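Local coordinates for protein alcohol oxidase (Myceliophthora thermophila, PDB 6F74) that binds FAD and, as a VAO-type flavoprotein, probably oxidises its substrates with molecular oxygen as electron acceptor, at residues I96-P101 against V153-G158; S124-A129 against G170-L175; L162-G167 against C578-G583; I434-L439 against E543-D548. One frame throughout, in Å; residues are numbered along the deposited sequence.

Overall arrangement
Contacts 1, 3 and 4 all touch the FAD and follow it from end to end: contact 1 at the adenine, diphosphate and dimethylbenzene edge, contact 3 at the ribose and diphosphate, contact 4 at the isoalloxazine ring. Contact 2 adjoins contact 1, centres about 9 Å apart, in the same sheet, where Val153 O and Leu173 N probably hydrogen-bond at 2.6 Å. Contacts 1 and 3, about 12 Å between centres, are tied by a salt bridge of 2.7 Å from Arg98 NE to Asp166 OD1. Contacts 3 and 4, centres about 14 Å apart, meet where Leu162 CD1 packs on Gly544 O. Contacts 2 and 4 stay separate, with nearest atoms about 13 Å apart.

Contact 1: I96-P101 against V153-G158; sequences IGRNYP and VTSSTG. With FAD (flavin-adenine dinucleotide), chain I.
Gly158 fits against Arg98 and Asn99: its carbonyl oxygen takes a CA-H···O contact from Arg98 CA (3.5 Å) and a weak hydrogen bond from Asn99 N. Residues 153-158, strand end and loop, grip the diphosphate with N-H groups and hydroxyls, as FAD-binding domains of VAO-type (PCMH) flavoproteins do. Thr157 N points almost straight at FAD O2A (2.8 Å, 177°), joined by Gly158 N and, weakly, Ser156 N; Thr157 OG1 donates to FAD O1P of the other phosphate, and Ser156 OG to adenine N7A. At the flavin end, Tyr100 CE2 lies 3.0 Å from the C8M methyl, and Asn99 CB touches the same methyl. With an alanine in place of Tyr100, a gap would probably open beside C8M at that end of the flavin. Gly158 has a positive phi, and a side chain would run into Gly97 O. Farther out, Arg98, bent at chi2 (-77°), turns NH1 back to Gly97 O (2.9 Å), while NE and NH2 pair with Asp166 and Glu172. One water joins Arg98 NH1 to Ser155 OG, another Tyr100 N to Gly158 O. Strand 152-155, outermost in a four-stranded sheet, lies beside strand 171-174; loop 96-101 follows helix 88-93, against which Asn99 packs.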
# COMPACT_ATOMS: atom_id res chain seq x y z
N ILE A 96 8.17 -1.79 15.83
CA ILE A 96 6.88 -2.46 15.61
C ILE A 96 5.70 -1.46 15.59
O ILE A 96 4.56 -1.81 15.89
CB ILE A 96 6.62 -3.60 16.58
CG1 ILE A 96 6.67 -3.11 18.01
CG2 ILE A 96 7.68 -4.69 16.38
CD1 ILE A 96 6.05 -4.06 19.00
N GLY A 97 6.01 -0.23 15.23
CA GLY A 97 4.97 0.76 14.99
C GLY A 97 4.33 0.50 13.65
O GLY A 97 5.04 0.25 12.65
N ARG A 98 3.00 0.54 13.63
CA ARG A 98 2.22 0.20 12.46
C ARG A 98 1.20 1.29 12.12
O ARG A 98 0.37 1.65 12.95
CB ARG A 98 1.49 -1.11 12.71
CG ARG A 98 2.44 -2.30 12.87
CD ARG A 98 2.97 -2.77 11.55
NE ARG A 98 3.94 -3.84 11.70
CZ ARG A 98 5.23 -3.69 12.00
NH1 ARG A 98 5.74 -2.49 12.25
NH2 ARG A 98 6.01 -4.77 12.15
N ASN A 99 1.29 1.83 10.91
CA ASN A 99 0.32 2.83 10.47
C ASN A 99 -1.11 2.24 10.45
O ASN A 99 -2.03 2.82 10.97
CB ASN A 99 0.68 3.32 9.09
CG ASN A 99 1.61 4.50 9.11
OD1 ASN A 99 1.24 5.55 8.64
ND2 ASN A 99 2.80 4.33 9.66
N TYR A 100 -1.25 1.08 9.83
CA TYR A 100 -2.50 0.38 9.77
C TYR A 100 -2.37 -0.99 10.48
O TYR A 100 -2.24 -2.01 9.84
CB TYR A 100 -2.89 0.21 8.32
CG TYR A 100 -3.06 1.51 7.57
CD1 TYR A 100 -4.06 2.42 7.91
CD2 TYR A 100 -2.24 1.81 6.51
CE1 TYR A 100 -4.21 3.61 7.21
CE2 TYR A 100 -2.40 2.98 5.77
CZ TYR A 100 -3.37 3.89 6.12
OH TYR A 100 -3.47 5.04 5.37
N PRO A 101 -2.38 -0.99 11.81
CA PRO A 101 -2.08 -2.23 12.54
C PRO A 101 -3.07 -3.33 12.22
O PRO A 101 -4.27 -3.08 12.25
CB PRO A 101 -2.19 -1.80 14.01
CG PRO A 101 -3.05 -0.59 13.99
CD PRO A 101 -2.66 0.13 12.73
N VAL A 153 11.14 -11.47 9.75
CA VAL A 153 10.16 -10.52 9.30
C VAL A 153 10.89 -9.26 8.80
O VAL A 153 11.73 -8.71 9.49
CB VAL A 153 9.14 -10.19 10.43
CG1 VAL A 153 8.08 -9.23 9.94
CG2 VAL A 153 8.47 -11.48 10.94
N THR A 154 10.54 -8.81 7.61
CA THR A 154 11.20 -7.66 6.99
C THR A 154 10.26 -6.45 7.06
O THR A 154 9.11 -6.55 6.69
CB THR A 154 11.61 -7.97 5.53
OG1 THR A 154 12.52 -9.08 5.53
CG2 THR A 154 12.27 -6.74 4.83
N SER A 155 10.77 -5.33 7.57
CA SER A 155 10.02 -4.08 7.59
C SER A 155 10.91 -2.93 7.17
O SER A 155 11.98 -2.74 7.74
CB SER A 155 9.45 -3.85 8.97
OG SER A 155 8.65 -2.70 9.04
N SER A 156 10.49 -2.19 6.14
CA SER A 156 11.11 -0.88 5.84
C SER A 156 10.47 0.24 6.64
O SER A 156 11.19 1.10 7.14
CB SER A 156 11.04 -0.55 4.36
OG SER A 156 11.89 -1.43 3.63
N THR A 157 9.14 0.21 6.77
CA THR A 157 8.38 1.28 7.44
C THR A 157 7.19 0.86 8.35
O THR A 157 6.71 1.68 9.14
CB THR A 157 7.77 2.26 6.39
OG1 THR A 157 6.75 1.60 5.64
CG2 THR A 157 8.88 2.82 5.44
N GLY A 158 6.71 -0.37 8.26
CA GLY A 158 5.50 -0.78 8.94
C GLY A 158 4.20 -0.19 8.40
O GLY A 158 3.17 -0.22 9.08
PA FAD I . 6.35 -2.32 5.09
O1A FAD I . 5.23 -2.66 6.07
O2A FAD I . 7.66 -1.90 5.69
O5B FAD I . 6.56 -3.59 4.17
C5B FAD I . 5.52 -4.00 3.32
C4B FAD I . 5.85 -5.38 2.79
O4B FAD I . 7.02 -5.25 2.00
C3B FAD I . 6.17 -6.44 3.81
O3B FAD I . 5.81 -7.71 3.24
C2B FAD I . 7.67 -6.41 3.93
O2B FAD I . 8.28 -7.67 4.23
C1B FAD I . 8.08 -6.03 2.53
N9A FAD I . 9.31 -5.25 2.41
C8A FAD I . 9.50 -3.98 2.79
N7A FAD I . 10.74 -3.56 2.49
C5A FAD I . 11.35 -4.58 1.90
C6A FAD I . 12.69 -4.77 1.33
N6A FAD I . 13.54 -3.72 1.38
N1A FAD I . 12.97 -5.99 0.79
C2A FAD I . 12.06 -6.99 0.78
N3A FAD I . 10.80 -6.87 1.27
C4A FAD I . 10.41 -5.69 1.83
N1 FAD I . 0.13 2.76 -1.69
C2 FAD I . -0.08 3.33 -2.90
O2 FAD I . -0.00 2.61 -3.93
N3 FAD I . -0.33 4.65 -3.04
C4 FAD I . -0.44 5.48 -1.99
O4 FAD I . -0.69 6.69 -2.12
C4X FAD I . -0.24 4.93 -0.63
N5 FAD I . -0.34 5.72 0.47
C5X FAD I . -0.15 5.19 1.70
C6 FAD I . -0.23 6.02 2.82
C7 FAD I . -0.03 5.53 4.10
C7M FAD I . -0.18 6.56 5.20
C8 FAD I . 0.31 4.09 4.29
C8M FAD I . 0.60 3.49 5.66
C9 FAD I . 0.38 3.26 3.18
C9A FAD I . 0.17 3.74 1.88
N10 FAD I . 0.26 2.92 0.72
C10 FAD I . 0.05 3.50 -0.54
C1' FAD I . 0.48 1.46 0.78
C2' FAD I . 1.85 0.90 0.57
O2' FAD I . 2.06 0.83 -0.84
C3' FAD I . 1.92 -0.51 1.14
O3' FAD I . 1.45 -0.56 2.50
C4' FAD I . 3.32 -1.09 1.06
O4' FAD I . 3.33 -2.42 1.60
C5' FAD I . 4.33 -0.22 1.80
O5' FAD I . 5.63 -0.77 1.70
P FAD I . 6.57 -0.41 2.93
O1P FAD I . 6.51 1.07 3.20
O2P FAD I . 7.88 -1.07 2.65
O3P FAD I . 5.77 -1.17 4.11
O HOH W 1 4.55 2.27 10.71
O HOH W 2 8.43 -1.58 11.36
O HOH W 3 0.55 -0.91 9.24

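Contact 2: S124-A129 against G170-L175; sequences SLPYYA and GLELWL
Gly170 O receives two backbone donors, Tyr127 N at 3.0 Å and, more weakly, Tyr128 N at 3.4 Å, just before the two segments pair as parallel strands, Tyr128 with Leu171 and Ala129 with Glu172. Leu171 CD1 rests on Tyr128 CB (3.7 Å). The N-H of Glu172 points nearly straight at Tyr128 O (2.7 Å, 178°), and its CB packs on Pro126 CB at 3.6 Å. With CG anti to the backbone N (chi1 -174°), the extended chain brings OE1 to Ala129 CB, 3.6 Å away, while OE2 makes a salt bridge with Arg98. A small alanine suits this spot because the glutamate chain runs beside it. Leu173 points away from the partner segment and packs on helix 135-147; Leu171 also touches Phe144 of that helix. Strands 128-131 and 152-155, joined through helix 135-147, form a beta-alpha-beta unit with strand 171-174 between them; on its other side, strand 128-131 is flanked by antiparallel strand 57-59.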
# COMPACT_ATOMS: atom_id res chain seq x y z
N SER A 124 0.87 -10.73 17.05
CA SER A 124 1.58 -11.18 15.90
C SER A 124 2.69 -10.21 15.49
O SER A 124 3.26 -10.35 14.40
CB SER A 124 0.59 -11.38 14.76
OG SER A 124 -0.13 -10.18 14.48
N LEU A 125 3.02 -9.25 16.32
CA LEU A 125 4.13 -8.36 16.03
C LEU A 125 5.41 -9.05 16.43
O LEU A 125 5.40 -9.81 17.38
CB LEU A 125 3.98 -7.03 16.78
CG LEU A 125 2.78 -6.15 16.40
CD1 LEU A 125 2.75 -4.91 17.25
CD2 LEU A 125 2.83 -5.74 14.96
N PRO A 126 6.52 -8.79 15.71
CA PRO A 126 7.83 -9.36 16.04
C PRO A 126 8.29 -9.10 17.46
O PRO A 126 8.04 -8.03 18.02
CB PRO A 126 8.79 -8.64 15.06
CG PRO A 126 7.93 -8.28 13.92
CD PRO A 126 6.59 -7.94 14.51
N TYR A 127 8.97 -10.10 18.02
CA TYR A 127 9.44 -10.11 19.40
C TYR A 127 10.81 -9.44 19.56
O TYR A 127 11.11 -8.82 20.58
CB TYR A 127 9.42 -11.57 19.87
CG TYR A 127 9.64 -11.82 21.35
CD1 TYR A 127 8.57 -11.78 22.26
CD2 TYR A 127 10.90 -12.14 21.82
CE1 TYR A 127 8.76 -12.05 23.59
CE2 TYR A 127 11.11 -12.38 23.17
CZ TYR A 127 10.05 -12.36 24.04
OH TYR A 127 10.33 -12.62 25.36
N TYR A 128 11.66 -9.57 18.55
CA TYR A 128 12.92 -8.81 18.50
C TYR A 128 13.00 -8.10 17.17
O TYR A 128 12.45 -8.59 16.18
CB TYR A 128 14.15 -9.73 18.62
CG TYR A 128 14.49 -10.17 20.03
CD1 TYR A 128 15.17 -9.31 20.90
CD2 TYR A 128 14.18 -11.43 20.47
CE1 TYR A 128 15.53 -9.73 22.18
CE2 TYR A 128 14.52 -11.86 21.73
CZ TYR A 128 15.18 -11.01 22.60
OH TYR A 128 15.49 -11.45 23.87
N ALA A 129 13.68 -6.97 17.14
CA ALA A 129 14.05 -6.31 15.90
C ALA A 129 15.52 -5.97 15.90
O ALA A 129 16.07 -5.64 16.94
CB ALA A 129 13.22 -5.05 15.71
N GLY A 170 8.58 -13.50 15.85
CA GLY A 170 9.51 -13.24 14.77
C GLY A 170 10.72 -12.46 15.18
O GLY A 170 10.73 -11.82 16.23
N LEU A 171 11.74 -12.50 14.33
CA LEU A 171 12.89 -11.60 14.41
C LEU A 171 12.73 -10.62 13.27
O LEU A 171 12.76 -11.03 12.10
CB LEU A 171 14.19 -12.39 14.30
CG LEU A 171 15.50 -11.60 14.19
CD1 LEU A 171 15.68 -10.58 15.33
CD2 LEU A 171 16.66 -12.57 14.19
N GLU A 172 12.54 -9.34 13.59
CA GLU A 172 12.36 -8.34 12.55
C GLU A 172 13.69 -7.78 12.01
O GLU A 172 14.52 -7.30 12.76
CB GLU A 172 11.48 -7.20 13.06
CG GLU A 172 11.12 -6.18 11.99
CD GLU A 172 10.32 -5.03 12.53
OE1 GLU A 172 10.93 -4.15 13.13
OE2 GLU A 172 9.08 -4.99 12.32
N LEU A 173 13.88 -7.87 10.71
CA LEU A 173 14.88 -7.09 10.02
C LEU A 173 14.28 -5.74 9.73
O LEU A 173 13.51 -5.59 8.76
CB LEU A 173 15.30 -7.79 8.72
CG LEU A 173 16.31 -7.02 7.86
CD1 LEU A 173 17.64 -6.85 8.57
CD2 LEU A 173 16.46 -7.77 6.56
N TRP A 174 14.60 -4.77 10.57
CA TRP A 174 14.11 -3.38 10.42
C TRP A 174 15.10 -2.54 9.59
O TRP A 174 16.23 -2.30 10.01
CB TRP A 174 13.91 -2.77 11.80
CG TRP A 174 13.16 -1.48 11.85
CD1 TRP A 174 12.15 -1.06 11.01
CD2 TRP A 174 13.33 -0.45 12.81
NE1 TRP A 174 11.71 0.19 11.40
CE2 TRP A 174 12.41 0.58 12.51
CE3 TRP A 174 14.16 -0.30 13.92
CZ2 TRP A 174 12.29 1.74 13.28
CZ3 TRP A 174 14.06 0.87 14.69
CH2 TRP A 174 13.13 1.87 14.35
N LEU A 175 14.66 -2.12 8.41
CA LEU A 175 15.53 -1.45 7.44
C LEU A 175 15.45 0.07 7.46
O LEU A 175 16.09 0.73 6.65
CB LEU A 175 15.22 -1.99 6.05
CG LEU A 175 15.52 -3.50 5.92
CD1 LEU A 175 14.99 -3.99 4.58
CD2 LEU A 175 17.00 -3.81 6.06

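Contact 3: L162-G167 against C578-G583; sequences LGRSDG and CRTCVG. With FAD (flavin-adenine dinucleotide), chain I.
Leu162 and Arg164 meet Arg579, Thr580 and the Cys578-Cys581 disulfide in a buried loop-to-loop contact that joins the FAD-binding region to the berberine-like region late in the chain. The extended chain of Arg579, with CG anti to the backbone N (chi1 -165°), carries NH1 to Leu162 O, a hydrogen bond of 2.9 Å tilted from the carbonyl plane. A leucine here, with no N-H to offer, would probably leave the Leu162 carbonyl without its mate and weaken the tie between the loops. In the other direction, the methylenes of Arg164 lie against the opposing loop: CG is 3.2 Å from Arg579 O, and the side chain crosses that of Thr580 at about a right angle, with CD near OG1 and Cys581 SG. Two beta turns face each other here, type I from Gly163 to Asp166 and type II from Cys578 to Cys581, the latter closed by the disulfide (SG to SG 2.0 Å). Gly163 suits its positive phi. Thr580, also at positive phi, bonds its OG1 to Arg579 O (2.5 Å), and a water connects this hydroxyl with Arg164 NH1. Beyond the methylenes, Arg164 NH2 forms a salt bridge with Asp160 and bonds to Asn542. Cys578 CB packs 3.4 Å from Arg164 O, which accepts the ribose hydroxyl FAD O3B (2.8 Å); Ser165 OG donates to phosphate oxygen FAD O1A at 2.7 Å.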
# COMPACT_ATOMS: atom_id res chain seq x y z
N LEU A 162 -1.86 -5.38 5.39
CA LEU A 162 -2.18 -6.80 5.39
C LEU A 162 -1.36 -7.70 6.35
O LEU A 162 -1.42 -8.94 6.26
CB LEU A 162 -2.05 -7.32 3.95
CG LEU A 162 -3.22 -7.16 2.98
CD1 LEU A 162 -3.56 -5.71 2.74
CD2 LEU A 162 -2.82 -7.82 1.66
N GLY A 163 -0.59 -7.10 7.25
CA GLY A 163 0.27 -7.91 8.15
C GLY A 163 1.48 -8.57 7.49
O GLY A 163 2.04 -9.50 8.05
N ARG A 164 1.90 -8.09 6.31
CA ARG A 164 3.02 -8.71 5.55
C ARG A 164 4.40 -8.31 6.08
O ARG A 164 5.40 -8.92 5.71
CB ARG A 164 2.92 -8.40 4.06
CG ARG A 164 1.64 -8.92 3.42
CD ARG A 164 1.50 -8.61 1.94
NE ARG A 164 1.65 -7.18 1.74
CZ ARG A 164 1.87 -6.57 0.58
NH1 ARG A 164 1.91 -7.23 -0.57
NH2 ARG A 164 2.04 -5.26 0.59
N SER A 165 4.45 -7.28 6.92
CA SER A 165 5.63 -6.98 7.75
C SER A 165 5.43 -7.32 9.25
O SER A 165 6.02 -6.67 10.13
CB SER A 165 6.03 -5.52 7.55
OG SER A 165 4.99 -4.60 7.86
N ASP A 166 4.58 -8.31 9.55
CA ASP A 166 4.35 -8.81 10.93
C ASP A 166 4.79 -10.29 11.02
O ASP A 166 5.09 -10.93 10.02
CB ASP A 166 2.85 -8.70 11.32
CG ASP A 166 2.36 -7.25 11.44
OD1 ASP A 166 3.14 -6.32 11.18
OD2 ASP A 166 1.17 -7.00 11.77
N GLY A 167 4.81 -10.83 12.22
CA GLY A 167 4.89 -12.29 12.37
C GLY A 167 5.09 -12.68 13.81
O GLY A 167 6.08 -12.29 14.39
N CYS A 578 5.69 -14.22 3.86
CA CYS A 578 4.72 -13.25 4.33
C CYS A 578 3.32 -13.66 3.91
O CYS A 578 3.12 -14.39 2.93
CB CYS A 578 5.06 -11.80 3.92
SG CYS A 578 5.72 -11.59 2.26
N ARG A 579 2.38 -13.21 4.73
CA ARG A 579 0.95 -13.49 4.58
C ARG A 579 0.42 -13.02 3.21
O ARG A 579 0.62 -11.88 2.86
CB ARG A 579 0.23 -12.71 5.71
CG ARG A 579 -1.16 -13.16 5.90
CD ARG A 579 -1.87 -12.44 7.03
NE ARG A 579 -3.29 -12.64 6.74
CZ ARG A 579 -4.04 -11.85 5.98
NH1 ARG A 579 -3.57 -10.69 5.45
NH2 ARG A 579 -5.29 -12.20 5.77
N THR A 580 -0.24 -13.91 2.46
CA THR A 580 -0.73 -13.65 1.09
C THR A 580 0.36 -13.51 0.03
O THR A 580 0.03 -13.41 -1.16
CB THR A 580 -1.65 -12.39 0.93
OG1 THR A 580 -0.88 -11.17 0.97
CG2 THR A 580 -2.78 -12.36 1.93
N CYS A 581 1.64 -13.50 0.41
CA CYS A 581 2.72 -13.35 -0.55
C CYS A 581 2.78 -14.62 -1.39
O CYS A 581 2.18 -15.65 -1.05
CB CYS A 581 4.07 -13.05 0.14
SG CYS A 581 4.03 -11.52 1.10
N VAL A 582 3.45 -14.51 -2.53
CA VAL A 582 3.50 -15.63 -3.46
C VAL A 582 4.13 -16.83 -2.72
O VAL A 582 5.19 -16.69 -2.07
CB VAL A 582 4.31 -15.26 -4.72
CG1 VAL A 582 4.66 -16.49 -5.53
CG2 VAL A 582 3.51 -14.26 -5.56
N GLY A 583 3.45 -17.98 -2.82
CA GLY A 583 3.92 -19.20 -2.15
C GLY A 583 3.47 -19.42 -0.73
O GLY A 583 3.77 -20.47 -0.18
PA FAD I . 6.35 -2.32 5.09
O1A FAD I . 5.23 -2.66 6.07
O2A FAD I . 7.66 -1.90 5.69
O5B FAD I . 6.56 -3.59 4.17
C5B FAD I . 5.52 -4.00 3.32
C4B FAD I . 5.85 -5.38 2.79
O4B FAD I . 7.02 -5.25 2.00
C3B FAD I . 6.17 -6.44 3.81
O3B FAD I . 5.81 -7.71 3.24
C2B FAD I . 7.67 -6.41 3.93
O2B FAD I . 8.28 -7.67 4.23
C1B FAD I . 8.08 -6.03 2.53
N9A FAD I . 9.31 -5.25 2.41
C8A FAD I . 9.50 -3.98 2.79
N7A FAD I . 10.74 -3.56 2.49
C5A FAD I . 11.35 -4.58 1.90
C6A FAD I . 12.69 -4.77 1.33
N6A FAD I . 13.54 -3.72 1.38
N1A FAD I . 12.97 -5.99 0.79
C2A FAD I . 12.06 -6.99 0.78
N3A FAD I . 10.80 -6.87 1.27
C4A FAD I . 10.41 -5.69 1.83
N1 FAD I . 0.13 2.76 -1.69
C2 FAD I . -0.08 3.33 -2.90
O2 FAD I . -0.00 2.61 -3.93
N3 FAD I . -0.33 4.65 -3.04
C4 FAD I . -0.44 5.48 -1.99
O4 FAD I . -0.69 6.69 -2.12
C4X FAD I . -0.24 4.93 -0.63
N5 FAD I . -0.34 5.72 0.47
C5X FAD I . -0.15 5.19 1.70
C6 FAD I . -0.23 6.02 2.82
C7 FAD I . -0.03 5.53 4.10
C7M FAD I . -0.18 6.56 5.20
C8 FAD I . 0.31 4.09 4.29
C8M FAD I . 0.60 3.49 5.66
C9 FAD I . 0.38 3.26 3.18
C9A FAD I . 0.17 3.74 1.88
N10 FAD I . 0.26 2.92 0.72
C10 FAD I . 0.05 3.50 -0.54
C1' FAD I . 0.48 1.46 0.78
C2' FAD I . 1.85 0.90 0.57
O2' FAD I . 2.06 0.83 -0.84
C3' FAD I . 1.92 -0.51 1.14
O3' FAD I . 1.45 -0.56 2.50
C4' FAD I . 3.32 -1.09 1.06
O4' FAD I . 3.33 -2.42 1.60
C5' FAD I . 4.33 -0.22 1.80
O5' FAD I . 5.63 -0.77 1.70
P FAD I . 6.57 -0.41 2.93
O1P FAD I . 6.51 1.07 3.20
O2P FAD I . 7.88 -1.07 2.65
O3P FAD I . 5.77 -1.17 4.11
O HOH W 4 3.13 -11.94 7.32
O HOH W 5 0.98 -10.05 -1.02

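Contact 4: I434-L439 against E543-D548; sequences IITSRL and EGDGSD. With FAD (flavin-adenine dinucleotide), chain I.
Ile435 meets Glu543 and Gly544 where strand 435-440, outermost in a seven-stranded antiparallel sheet, faces the loop that leads from Tyr540 at the FAD toward helix 551-556. Its CG1 occupies the crowded position between N and the carbonyl carbon (chi1 62°), which carries CD1 to Glu543 C at 3.5 Å. Ile435 O touches Asp545 CA (3.3 Å), and a water links this oxygen to Asp545 OD1. That carboxylate oxygen also accepts Ser547 N, making an Asx turn, while OD2 bonds to Thr523. Thr436 CA packs against Asp545 CB at 4.0 Å. Ser437 supplies the direct hydrogen bond, OG to Glu543 O at 2.6 Å, and the same hydroxyl is bonded to Tyr540 N. A glycine suits position 544, because a CB there would crowd Ser437 OG. A water accepts from both Ser437 N and Asp545 N. Held by its backbone, Glu543 extends over the flavin: OE1 bonds to His246, and OE2 lies 3.6 Å from FAD C10.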
# COMPACT_ATOMS: atom_id res chain seq x y z
N ILE A 434 -9.68 -2.94 6.62
CA ILE A 434 -10.52 -4.03 6.11
C ILE A 434 -11.19 -3.50 4.85
O ILE A 434 -12.24 -2.87 4.89
CB ILE A 434 -11.59 -4.54 7.12
CG1 ILE A 434 -10.94 -4.73 8.50
CG2 ILE A 434 -12.22 -5.83 6.58
CD1 ILE A 434 -11.85 -5.32 9.55
N ILE A 435 -10.49 -3.71 3.73
CA ILE A 435 -10.92 -3.21 2.44
C ILE A 435 -10.87 -4.31 1.40
O ILE A 435 -10.24 -5.38 1.61
CB ILE A 435 -10.06 -2.00 1.97
CG1 ILE A 435 -8.58 -2.40 1.82
CG2 ILE A 435 -10.21 -0.84 2.96
CD1 ILE A 435 -7.67 -1.35 1.19
N THR A 436 -11.53 -4.04 0.28
CA THR A 436 -11.43 -4.88 -0.93
C THR A 436 -11.15 -3.96 -2.11
O THR A 436 -11.57 -2.80 -2.12
CB THR A 436 -12.71 -5.71 -1.15
OG1 THR A 436 -12.59 -6.50 -2.32
CG2 THR A 436 -13.98 -4.78 -1.23
N SER A 437 -10.40 -4.44 -3.09
CA SER A 437 -10.11 -3.61 -4.27
C SER A 437 -10.39 -4.42 -5.53
O SER A 437 -10.27 -5.67 -5.55
CB SER A 437 -8.69 -3.04 -4.27
OG SER A 437 -7.67 -4.01 -4.08
N ARG A 438 -10.86 -3.69 -6.54
CA ARG A 438 -11.20 -4.28 -7.81
C ARG A 438 -10.82 -3.34 -8.94
O ARG A 438 -11.27 -2.19 -8.99
CB ARG A 438 -12.68 -4.62 -7.88
CG ARG A 438 -13.00 -5.60 -9.01
CD ARG A 438 -12.54 -7.00 -8.68
NE ARG A 438 -12.70 -7.93 -9.78
CZ ARG A 438 -12.09 -9.13 -9.86
NH1 ARG A 438 -11.26 -9.55 -8.89
NH2 ARG A 438 -12.31 -9.91 -10.91
N LEU A 439 -9.95 -3.83 -9.81
CA LEU A 439 -9.62 -3.13 -11.03
C LEU A 439 -10.84 -3.23 -11.94
O LEU A 439 -11.45 -4.30 -12.05
CB LEU A 439 -8.38 -3.72 -11.69
CG LEU A 439 -7.00 -3.25 -11.19
CD1 LEU A 439 -6.77 -3.59 -9.71
CD2 LEU A 439 -5.93 -3.93 -12.04
N GLU A 543 -3.40 -2.63 -1.34
CA GLU A 543 -4.61 -2.07 -0.74
C GLU A 543 -5.73 -2.96 -1.24
O GLU A 543 -6.44 -2.66 -2.21
CB GLU A 543 -4.82 -0.60 -1.12
CG GLU A 543 -3.81 0.36 -0.48
CD GLU A 543 -3.83 1.79 -1.06
OE1 GLU A 543 -4.13 1.91 -2.26
OE2 GLU A 543 -3.52 2.81 -0.35
N GLY A 544 -5.87 -4.08 -0.55
CA GLY A 544 -6.73 -5.15 -1.01
C GLY A 544 -7.12 -6.13 0.08
O GLY A 544 -6.80 -5.94 1.25
N ASP A 545 -7.84 -7.16 -0.34
CA ASP A 545 -8.55 -8.05 0.59
C ASP A 545 -7.70 -9.27 0.86
O ASP A 545 -7.71 -10.21 0.09
CB ASP A 545 -9.87 -8.49 -0.04
CG ASP A 545 -10.74 -9.31 0.91
OD1 ASP A 545 -10.36 -9.56 2.05
OD2 ASP A 545 -11.87 -9.68 0.51
N GLY A 546 -7.03 -9.27 1.99
CA GLY A 546 -6.13 -10.36 2.37
C GLY A 546 -6.89 -11.57 2.88
O GLY A 546 -6.26 -12.60 3.06
N SER A 547 -8.20 -11.45 3.14
CA SER A 547 -9.04 -12.60 3.52
C SER A 547 -9.83 -13.23 2.40
O SER A 547 -10.59 -14.17 2.67
CB SER A 547 -10.06 -12.19 4.57
OG SER A 547 -9.34 -11.80 5.72
N ASP A 548 -9.64 -12.76 1.16
CA ASP A 548 -10.36 -13.29 0.03
C ASP A 548 -9.86 -14.70 -0.22
O ASP A 548 -8.66 -14.88 -0.49
CB ASP A 548 -10.14 -12.37 -1.17
CG ASP A 548 -10.79 -12.89 -2.46
OD1 ASP A 548 -11.69 -13.76 -2.43
OD2 ASP A 548 -10.40 -12.38 -3.54
PA FAD I . 6.35 -2.32 5.09
O1A FAD I . 5.23 -2.66 6.07
O2A FAD I . 7.66 -1.90 5.69
O5B FAD I . 6.56 -3.59 4.17
C5B FAD I . 5.52 -4.00 3.32
C4B FAD I . 5.85 -5.38 2.79
O4B FAD I . 7.02 -5.25 2.00
C3B FAD I . 6.17 -6.44 3.81
O3B FAD I . 5.81 -7.71 3.24
C2B FAD I . 7.67 -6.41 3.93
O2B FAD I . 8.28 -7.67 4.23
C1B FAD I . 8.08 -6.03 2.53
N9A FAD I . 9.31 -5.25 2.41
C8A FAD I . 9.50 -3.98 2.79
N7A FAD I . 10.74 -3.56 2.49
C5A FAD I . 11.35 -4.58 1.90
C6A FAD I . 12.69 -4.77 1.33
N6A FAD I . 13.54 -3.72 1.38
N1A FAD I . 12.97 -5.99 0.79
C2A FAD I . 12.06 -6.99 0.78
N3A FAD I . 10.80 -6.87 1.27
C4A FAD I . 10.41 -5.69 1.83
N1 FAD I . 0.13 2.76 -1.69
C2 FAD I . -0.08 3.33 -2.90
O2 FAD I . -0.00 2.61 -3.93
N3 FAD I . -0.33 4.65 -3.04
C4 FAD I . -0.44 5.48 -1.99
O4 FAD I . -0.69 6.69 -2.12
C4X FAD I . -0.24 4.93 -0.63
N5 FAD I . -0.34 5.72 0.47
C5X FAD I . -0.15 5.19 1.70
C6 FAD I . -0.23 6.02 2.82
C7 FAD I . -0.03 5.53 4.10
C7M FAD I . -0.18 6.56 5.20
C8 FAD I . 0.31 4.09 4.29
C8M FAD I . 0.60 3.49 5.66
C9 FAD I . 0.38 3.26 3.18
C9A FAD I . 0.17 3.74 1.88
N10 FAD I . 0.26 2.92 0.72
C10 FAD I . 0.05 3.50 -0.54
C1' FAD I . 0.48 1.46 0.78
C2' FAD I . 1.85 0.90 0.57
O2' FAD I . 2.06 0.83 -0.84
C3' FAD I . 1.92 -0.51 1.14
O3' FAD I . 1.45 -0.56 2.50
C4' FAD I . 3.32 -1.09 1.06
O4' FAD I . 3.33 -2.42 1.60
C5' FAD I . 4.33 -0.22 1.80
O5' FAD I . 5.63 -0.77 1.70
P FAD I . 6.57 -0.41 2.93
O1P FAD I . 6.51 1.07 3.20
O2P FAD I . 7.88 -1.07 2.65
O3P FAD I . 5.77 -1.17 4.11
O HOH W 6 -10.15 -7.59 3.67
O HOH W 7 -7.84 -4.91 3.98
O HOH W 8 -8.86 -7.02 -3.22